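Local coordinates for glycosyl hydrolase family 2, TIM barrel domain protein (Faecalibacterium prausnitzii A2-165, PDB 6ED2) that probably hydrolyses beta-glucuronides, as a gut bacterial beta-glucuronidase of glycosyl hydrolase family 2, at residues T336-R339 against D340-M344; D481-K484 against G485-F488; N558-L561 against E562-A566; Y613-R616 against K617-T621. All coordinates share one frame; numbering follows the deposited sequence.

Contact 1 of 4, residues T336-R339 against D340-M344; sequences TVKR and DFELM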
# COMPACT_ATOMS: atom_id res chain seq x y z
N THR A 336 -2.84 -22.39 -8.39
CA THR A 336 -3.37 -21.77 -7.18
C THR A 336 -3.73 -22.82 -6.13
O THR A 336 -3.46 -22.63 -4.94
CB THR A 336 -4.59 -20.91 -7.50
OG1 THR A 336 -4.28 -19.98 -8.53
CG2 THR A 336 -5.04 -20.17 -6.26
N VAL A 337 -4.31 -23.94 -6.57
CA VAL A 337 -4.69 -25.01 -5.64
C VAL A 337 -3.46 -25.57 -4.94
O VAL A 337 -3.45 -25.76 -3.71
CB VAL A 337 -5.48 -26.11 -6.37
CG1 VAL A 337 -5.73 -27.28 -5.44
CG2 VAL A 337 -6.82 -25.55 -6.90
N LYS A 338 -2.39 -25.85 -5.71
CA LYS A 338 -1.16 -26.35 -5.11
C LYS A 338 -0.60 -25.35 -4.10
O LYS A 338 -0.27 -25.71 -2.97
CB LYS A 338 -0.13 -26.65 -6.20
CG LYS A 338 1.25 -27.07 -5.68
CD LYS A 338 1.23 -28.50 -5.16
CE LYS A 338 2.47 -28.83 -4.38
NZ LYS A 338 2.44 -30.20 -3.85
N ARG A 339 -0.50 -24.09 -4.51
CA ARG A 339 -0.00 -23.05 -3.60
C ARG A 339 -0.86 -22.97 -2.34
O ARG A 339 -0.32 -22.84 -1.23
CB ARG A 339 0.03 -21.71 -4.34
CG ARG A 339 0.30 -20.50 -3.46
CD ARG A 339 1.75 -20.43 -3.01
NE ARG A 339 2.01 -19.15 -2.34
CZ ARG A 339 3.15 -18.84 -1.72
NH1 ARG A 339 4.14 -19.72 -1.68
NH2 ARG A 339 3.30 -17.65 -1.15
N ASP A 340 -2.18 -23.06 -2.48
CA ASP A 340 -3.05 -22.95 -1.31
C ASP A 340 -2.79 -24.09 -0.32
O ASP A 340 -2.68 -23.86 0.89
CB ASP A 340 -4.53 -22.92 -1.73
CG ASP A 340 -4.92 -21.61 -2.44
OD1 ASP A 340 -4.05 -20.70 -2.57
OD2 ASP A 340 -6.08 -21.46 -2.89
N PHE A 341 -2.63 -25.32 -0.82
CA PHE A 341 -2.28 -26.42 0.07
C PHE A 341 -0.89 -26.24 0.69
O PHE A 341 -0.70 -26.53 1.88
CB PHE A 341 -2.43 -27.75 -0.67
CG PHE A 341 -3.85 -28.26 -0.68
CD1 PHE A 341 -4.30 -29.12 0.34
CD2 PHE A 341 -4.75 -27.85 -1.65
CE1 PHE A 341 -5.61 -29.58 0.35
CE2 PHE A 341 -6.06 -28.31 -1.65
CZ PHE A 341 -6.50 -29.17 -0.65
N GLU A 342 0.09 -25.77 -0.10
CA GLU A 342 1.40 -25.49 0.49
C GLU A 342 1.28 -24.47 1.63
O GLU A 342 1.94 -24.61 2.66
CB GLU A 342 2.38 -25.00 -0.58
CG GLU A 342 2.77 -26.07 -1.61
CD GLU A 342 3.25 -27.37 -0.96
OE1 GLU A 342 4.39 -27.40 -0.43
OE2 GLU A 342 2.48 -28.37 -0.95
N LEU A 343 0.44 -23.45 1.45
CA LEU A 343 0.19 -22.48 2.51
C LEU A 343 -0.55 -23.10 3.70
O LEU A 343 -0.23 -22.82 4.86
CB LEU A 343 -0.61 -21.30 1.96
CG LEU A 343 0.08 -20.38 0.95
CD1 LEU A 343 -0.90 -19.38 0.37
CD2 LEU A 343 1.26 -19.67 1.61
N MET A 344 -1.56 -23.93 3.43
CA MET A 344 -2.27 -24.53 4.55
C MET A 344 -1.38 -25.50 5.31
O MET A 344 -1.48 -25.60 6.54
CB MET A 344 -3.55 -25.21 4.07
CG MET A 344 -4.62 -24.23 3.60
SD MET A 344 -6.22 -25.00 3.27
CE MET A 344 -5.84 -26.22 2.01
O HOH W 1 0.37 -30.00 -2.21
O HOH W 2 4.63 -30.25 -2.09
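Lys338 and Glu342, one helical turn apart, meet through a long salt bridge, NZ to OE2 at 3.4 Å, whose hydrogen bond is weak. Two waters reinforce it: each accepts from Lys338 NZ, the nearer at 2.6 Å, and each donates to Glu342 OE2, one of those donations being weak. The ammonium and carboxylate are thus joined both directly and through solvent. Lys338 CG lies anti to the backbone N (chi1 175°) and the chain then bends at chi2, which brings CE as well as NZ beside the carboxylate. Each end has a further partner: Lys338 NZ binds Ser70 O of the second subunit, and Glu342 OE2 pairs with Lys345.

The backbone carries the i to i+4 bonds of helix 334-347, such as Glu342 N to Lys338 O at 2.9 Å. On another side of the helix, Leu343 CD2 sits 3.8 Å above the Arg339 guanidinium plane, over its centre, while NH2 of that group donates to Arg606 O and to Leu547 O of the third subunit. Val337 and Phe341 lie alongside each other, CG1 to CE2 at 3.9 Å, and the ring edge also meets Val337 O in its plane. Asp340 lies beside Thr336 CG2.

This helix, between barrel strands 312-320 and 351-353, therefore turns hydrocarbon toward helix 361-370, Lys338 and Arg339 toward other subunits, and the Asp340 carboxylate toward Arg321 and Arg606 of its own chain. With OE2 close to two lysines, Glu342 probably favours its ionised form.

Contact 2 of 4, residues D481-K484 against G485-F488; sequences DTSK and GQRF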
# COMPACT_ATOMS: atom_id res chain seq x y z
N ASP A 481 -31.00 -20.25 22.76
CA ASP A 481 -32.35 -20.40 23.27
C ASP A 481 -33.42 -20.05 22.24
O ASP A 481 -34.60 -20.31 22.49
CB ASP A 481 -32.53 -19.53 24.52
CG ASP A 481 -31.90 -18.12 24.37
OD1 ASP A 481 -32.63 -17.12 24.62
OD2 ASP A 481 -30.69 -17.99 24.04
N THR A 482 -33.04 -19.46 21.10
CA THR A 482 -34.02 -19.11 20.07
C THR A 482 -33.86 -19.90 18.77
O THR A 482 -34.79 -19.92 17.97
CB THR A 482 -33.96 -17.61 19.75
OG1 THR A 482 -32.71 -17.29 19.12
CG2 THR A 482 -34.11 -16.76 21.01
N SER A 483 -32.71 -20.55 18.55
CA SER A 483 -32.51 -21.28 17.30
C SER A 483 -33.41 -22.51 17.27
O SER A 483 -33.31 -23.39 18.13
CB SER A 483 -31.05 -21.71 17.16
OG SER A 483 -30.92 -22.66 16.10
N LYS A 484 -34.29 -22.57 16.27
CA LYS A 484 -35.10 -23.75 16.04
C LYS A 484 -34.36 -24.85 15.29
O LYS A 484 -34.88 -25.97 15.19
CB LYS A 484 -36.36 -23.39 15.26
CG LYS A 484 -37.24 -22.38 15.98
CD LYS A 484 -38.28 -21.83 15.02
CE LYS A 484 -39.59 -21.59 15.72
NZ LYS A 484 -39.50 -20.40 16.59
N GLY A 485 -33.18 -24.55 14.75
CA GLY A 485 -32.51 -25.54 13.95
C GLY A 485 -31.38 -26.26 14.65
O GLY A 485 -31.01 -27.36 14.23
N GLN A 486 -30.82 -25.67 15.72
CA GLN A 486 -29.58 -26.23 16.25
C GLN A 486 -29.75 -27.67 16.71
O GLN A 486 -28.79 -28.46 16.63
CB GLN A 486 -29.03 -25.38 17.39
CG GLN A 486 -29.94 -25.25 18.60
CD GLN A 486 -29.73 -26.37 19.61
OE1 GLN A 486 -28.73 -27.10 19.56
NE2 GLN A 486 -30.68 -26.53 20.53
N ARG A 487 -30.95 -28.06 17.16
CA ARG A 487 -31.12 -29.41 17.71
C ARG A 487 -30.91 -30.50 16.66
O ARG A 487 -30.64 -31.65 17.03
CB ARG A 487 -32.50 -29.55 18.37
CG ARG A 487 -33.70 -29.57 17.44
CD ARG A 487 -34.99 -29.93 18.20
NE ARG A 487 -36.21 -29.70 17.42
CZ ARG A 487 -36.82 -30.65 16.69
NH1 ARG A 487 -36.32 -31.88 16.66
NH2 ARG A 487 -37.91 -30.37 16.00
N PHE A 488 -30.98 -30.16 15.36
CA PHE A 488 -30.78 -31.16 14.31
C PHE A 488 -29.31 -31.48 14.06
O PHE A 488 -29.02 -32.53 13.49
CB PHE A 488 -31.40 -30.70 13.00
CG PHE A 488 -32.88 -30.58 13.06
CD1 PHE A 488 -33.68 -31.70 12.86
CD2 PHE A 488 -33.48 -29.36 13.33
CE1 PHE A 488 -35.05 -31.60 12.91
CE2 PHE A 488 -34.85 -29.25 13.37
CZ PHE A 488 -35.64 -30.37 13.17
O HOH W 3 -33.16 -26.14 18.18
O HOH W 4 -32.39 -23.75 20.53
O HOH W 5 -36.69 -26.90 17.00
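Ser483 meets Gly485 and Gln486 in an ST turn at the surface of the TIM barrel domain, in the loop between strands 470-474 and 492-495. The evidence is a forked acceptor: Ser483 OG receives Gly485 N, two residues on, at 3.2 Å, and also Gln486 N at 3.0 Å. Both bonds are markedly bent, with N-H...O angles of 139° and 137°, as expected when one oxygen serves two successive amides. Ser483 holds OG anti to its own N and beside its carbonyl carbon (chi1 168°), which carries the hydroxyl forward over the chain that follows. The same hydroxyl has a weak hydrogen bond with Tyr472 OH.

Immediately after comes a single 3-10 turn, 486-488, with Phe488 N bonded to Gly485 O at 3.0 Å; the Ser483 hydroxyl thus receives the amides at the entry to this segment. Gln486 CB stands 3.6 Å from Ser483 OG, and its amide oxygen is taken by Arg529. The Phe488 ring approaches Lys484 O with its edge, CE2 to O at 3.8 Å, and its CZ lies above one face of the Arg487 guanidinium, toward the rim.

Water completes the polar network. Two molecules donate to Ser483 O, one accepting from Arg487 N and the other from Gln486 NE2, while a third links Lys484 O to Arg487 NE at 2.7 and 2.9 Å respectively.

Bent direct bonds engage the amides of Gly485 and Gln486, and solvent bridges the carbonyls just before them, so that one hydroxyl and ordered water both contribute to the polar contacts of this turn.

Contact 3 of 4, residues N558-L561 against E562-A566; sequences NEYL and EMTHA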
# COMPACT_ATOMS: atom_id res chain seq x y z
N ASN A 558 -4.84 -8.97 15.24
CA ASN A 558 -4.13 -9.82 16.20
C ASN A 558 -4.76 -9.75 17.59
O ASN A 558 -4.84 -10.76 18.30
CB ASN A 558 -2.65 -9.44 16.27
CG ASN A 558 -1.80 -10.18 15.21
OD1 ASN A 558 -2.31 -10.77 14.24
ND2 ASN A 558 -0.48 -10.14 15.40
N GLU A 559 -5.20 -8.55 18.02
CA GLU A 559 -5.82 -8.40 19.33
C GLU A 559 -7.15 -9.13 19.38
O GLU A 559 -7.45 -9.82 20.37
CB GLU A 559 -6.02 -6.91 19.67
CG GLU A 559 -4.75 -6.21 20.10
CD GLU A 559 -4.77 -4.71 19.82
OE1 GLU A 559 -5.87 -4.12 19.68
OE2 GLU A 559 -3.66 -4.13 19.70
N TYR A 560 -7.93 -9.01 18.32
CA TYR A 560 -9.22 -9.69 18.24
C TYR A 560 -9.03 -11.20 18.26
O TYR A 560 -9.77 -11.91 18.95
CB TYR A 560 -9.95 -9.23 16.97
CG TYR A 560 -11.07 -10.12 16.51
CD1 TYR A 560 -12.40 -9.78 16.79
CD2 TYR A 560 -10.81 -11.28 15.78
CE1 TYR A 560 -13.44 -10.58 16.36
CE2 TYR A 560 -11.86 -12.11 15.36
CZ TYR A 560 -13.17 -11.75 15.66
OH TYR A 560 -14.22 -12.53 15.24
N LEU A 561 -8.04 -11.70 17.51
CA LEU A 561 -7.82 -13.14 17.46
C LEU A 561 -7.40 -13.68 18.82
O LEU A 561 -7.85 -14.76 19.22
CB LEU A 561 -6.77 -13.49 16.40
CG LEU A 561 -7.19 -13.25 14.94
CD1 LEU A 561 -6.01 -13.45 13.94
CD2 LEU A 561 -8.37 -14.15 14.58
N GLU A 562 -6.54 -12.95 19.53
CA GLU A 562 -6.10 -13.42 20.83
C GLU A 562 -7.26 -13.46 21.82
O GLU A 562 -7.39 -14.41 22.60
CB GLU A 562 -4.97 -12.53 21.36
CG GLU A 562 -3.69 -12.64 20.54
CD GLU A 562 -2.46 -12.08 21.24
OE1 GLU A 562 -2.60 -11.59 22.38
OE2 GLU A 562 -1.36 -12.15 20.65
N MET A 563 -8.11 -12.43 21.80
CA MET A 563 -9.29 -12.46 22.65
C MET A 563 -10.19 -13.62 22.27
O MET A 563 -10.60 -14.41 23.13
CB MET A 563 -10.04 -11.13 22.55
CG MET A 563 -11.28 -11.09 23.45
SD MET A 563 -12.76 -11.81 22.67
CE MET A 563 -13.16 -10.58 21.44
N THR A 564 -10.48 -13.75 20.96
CA THR A 564 -11.38 -14.79 20.48
C THR A 564 -10.88 -16.18 20.87
O THR A 564 -11.65 -17.01 21.36
CB THR A 564 -11.53 -14.66 18.95
OG1 THR A 564 -12.01 -13.35 18.64
CG2 THR A 564 -12.54 -15.68 18.40
N HIS A 565 -9.58 -16.43 20.72
CA HIS A 565 -9.06 -17.76 21.03
C HIS A 565 -9.09 -18.03 22.53
O HIS A 565 -9.25 -19.18 22.94
CB HIS A 565 -7.64 -17.92 20.48
CG HIS A 565 -7.58 -17.94 18.98
ND1 HIS A 565 -6.51 -17.46 18.26
CD2 HIS A 565 -8.48 -18.38 18.06
CE1 HIS A 565 -6.75 -17.61 16.97
NE2 HIS A 565 -7.94 -18.16 16.82
N ALA A 566 -8.92 -16.99 23.35
CA ALA A 566 -9.04 -17.17 24.79
C ALA A 566 -10.45 -17.60 25.16
O ALA A 566 -10.64 -18.46 26.03
CB ALA A 566 -8.65 -15.88 25.52
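Tyr560 and Thr564 meet on helix 554-570, the helix of the beta-alpha-beta unit between barrel strands 531-535 and 574-580 of the TIM barrel domain. The Thr564 hydroxyl lies over the middle of the Tyr560 ring: OG1 is 3.4 Å above the ring plane, and CE2 is the nearest ring atom at 3.5 Å. With Tyr560 CG anti to the backbone N and beside the carbonyl carbon (chi1 162°), the ring comes to lie with one face against this hydroxyl, which Thr564 presents beside its own N.

Although OG1 lies over the ring, it donates to Tyr560 O at 2.7 Å, from 42° out of the carbonyl plane. That oxygen also takes the regular helical bond from Thr564 N at 2.8 Å, which gives it two donors from one residue. The phenol end of Tyr560 is held by Gly537 N.

A second oxygen-over-ring contact follows one residue on. The His565 imidazole lies with one face toward Leu561 O, which stands 3.0 Å above its plane and toward the rim; the hydrogen bond to this oxygen comes from His565 N. Tyr536 OH pairs with His565 NE2. Leu561 and His565 pack on helix 610-621, whereas Met563 and Thr564 turn to helix 508-525, so different sides of the helix serve two neighbouring helices of the barrel's outer layer.

Glu562, on the more exposed side, extends past the carbonyl of Asn558, its CG approaching Asn558 O to 3.1 Å.

Contact 4 of 4, residues Y613-R616 against K617-T621; sequences YLFR and KRWTT
Tyr613 accepts Lys617 N through its carbonyl O at 3.1 Å, while its hydroxyl reaches Glu555 of the third subunit. Leu614 O likewise receives Arg618 N; the extended Arg618 side chain reaches salt bridges with Glu577 and Asp569, and Glu577 also accepts from Trp619 NE1.

Phe615 makes the main side-chain contact. It and Trp619 lie side by side, both with CG anti to the carbonyl carbon (chi1 -86° and -78°). Their six-membered rings are oblique, with planes at 43° and centroids 4.6 Å apart. Phe615 CD1 touches Trp619 CZ2 at 3.3 Å over the indole face, and Phe615 CB makes a CH-pi contact with the same ring, 4.1 Å from its centroid.

Arg616 O is gripped twice, by Thr620 N at 3.1 Å and Thr620 OG1 at 2.7 Å, from opposite faces of its plane. Its NE donates to Trp346 O, and the group also makes a cation-pi contact with Trp346. One residue on, Thr621 OG1 donates to Lys617 O at 2.6 Å.

Helix 610-621 thus presents aromatic surface to the barrel, while threonine hydroxyls add donors to the carbonyls of Arg616 and Lys617.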
# COMPACT_ATOMS: atom_id res chain seq x y z
N TYR A 613 1.02 -15.48 10.79
CA TYR A 613 2.07 -15.87 11.73
C TYR A 613 1.51 -16.16 13.13
O TYR A 613 2.00 -17.07 13.82
CB TYR A 613 3.16 -14.79 11.75
CG TYR A 613 3.89 -14.78 10.43
CD1 TYR A 613 4.90 -15.72 10.15
CD2 TYR A 613 3.54 -13.89 9.42
CE1 TYR A 613 5.54 -15.75 8.92
CE2 TYR A 613 4.17 -13.91 8.19
CZ TYR A 613 5.17 -14.84 7.94
OH TYR A 613 5.80 -14.85 6.72
N LEU A 614 0.47 -15.43 13.55
CA LEU A 614 -0.21 -15.80 14.78
C LEU A 614 -0.77 -17.22 14.68
O LEU A 614 -0.55 -18.05 15.57
CB LEU A 614 -1.31 -14.78 15.09
CG LEU A 614 -2.12 -14.92 16.39
CD1 LEU A 614 -2.73 -13.57 16.77
CD2 LEU A 614 -3.22 -15.96 16.22
N PHE A 615 -1.47 -17.53 13.58
CA PHE A 615 -2.09 -18.84 13.47
C PHE A 615 -1.05 -19.94 13.33
O PHE A 615 -1.22 -21.03 13.88
CB PHE A 615 -3.06 -18.88 12.29
CG PHE A 615 -4.43 -18.38 12.62
CD1 PHE A 615 -5.25 -19.09 13.50
CD2 PHE A 615 -4.91 -17.19 12.07
CE1 PHE A 615 -6.54 -18.63 13.81
CE2 PHE A 615 -6.20 -16.72 12.38
CZ PHE A 615 -7.00 -17.44 13.25
N ARG A 616 0.04 -19.67 12.61
CA ARG A 616 1.07 -20.68 12.42
C ARG A 616 1.68 -21.09 13.76
O ARG A 616 1.85 -22.28 14.03
CB ARG A 616 2.18 -20.17 11.48
CG ARG A 616 3.34 -21.13 11.34
CD ARG A 616 4.25 -20.73 10.21
NE ARG A 616 5.03 -21.86 9.73
CZ ARG A 616 6.36 -21.93 9.77
NH1 ARG A 616 7.07 -20.92 10.26
NH2 ARG A 616 6.98 -23.00 9.30
N LYS A 617 2.02 -20.11 14.59
CA LYS A 617 2.56 -20.44 15.90
C LYS A 617 1.53 -21.19 16.74
O LYS A 617 1.86 -22.18 17.40
CB LYS A 617 3.02 -19.17 16.62
CG LYS A 617 3.48 -19.45 18.06
CD LYS A 617 4.18 -18.23 18.69
CE LYS A 617 4.29 -18.32 20.22
NZ LYS A 617 4.48 -16.96 20.84
N ARG A 618 0.28 -20.74 16.72
CA ARG A 618 -0.75 -21.40 17.52
C ARG A 618 -1.03 -22.81 17.01
O ARG A 618 -0.98 -23.79 17.77
CB ARG A 618 -2.03 -20.56 17.54
CG ARG A 618 -3.20 -21.23 18.26
CD ARG A 618 -4.42 -20.29 18.32
NE ARG A 618 -5.64 -21.00 18.66
CZ ARG A 618 -6.04 -21.24 19.91
NH1 ARG A 618 -5.30 -20.83 20.94
NH2 ARG A 618 -7.17 -21.90 20.14
N TRP A 619 -1.30 -22.94 15.71
CA TRP A 619 -1.80 -24.21 15.18
C TRP A 619 -0.73 -25.29 15.19
O TRP A 619 -1.06 -26.47 15.35
CB TRP A 619 -2.33 -24.00 13.76
CG TRP A 619 -3.69 -23.38 13.73
CD1 TRP A 619 -4.53 -23.18 14.80
CD2 TRP A 619 -4.37 -22.87 12.59
NE1 TRP A 619 -5.69 -22.58 14.38
CE2 TRP A 619 -5.62 -22.38 13.02
CE3 TRP A 619 -4.05 -22.78 11.22
CZ2 TRP A 619 -6.55 -21.82 12.15
CZ3 TRP A 619 -4.97 -22.22 10.36
CH2 TRP A 619 -6.20 -21.74 10.83
N THR A 620 0.54 -24.93 15.01
CA THR A 620 1.62 -25.90 15.09
C THR A 620 2.06 -26.17 16.52
O THR A 620 2.78 -27.14 16.76
CB THR A 620 2.84 -25.44 14.28
OG1 THR A 620 3.40 -24.26 14.87
CG2 THR A 620 2.46 -25.17 12.81
N THR A 621 1.64 -25.33 17.47
CA THR A 621 1.91 -25.58 18.88
C THR A 621 0.82 -26.42 19.53
O THR A 621 1.12 -27.29 20.35
CB THR A 621 2.07 -24.25 19.62
OG1 THR A 621 3.26 -23.59 19.14
CG2 THR A 621 2.20 -24.46 21.11

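In the fold
All four contacts are local and belong to the TIM barrel domain, three on helices and contact 2 in a loop. Contacts 1 and 3 are buried, contact 4 partly so, and contact 2 lies at the surface, where water carries much of its polar network. Contacts 3 and 4 touch, their centres 13 Å apart: His565 and Leu561 pack on Phe615, joining helices 554-570 and 610-621. Contacts 1 and 4 do not touch, although Ile347 of the first helix packs on the last. Threonine-to-carbonyl bonds recur in contacts 3 and 4; contact 1 instead has a weak, water-bridged salt bridge beside its apolar pair, and it and contact 4 both reach other subunits.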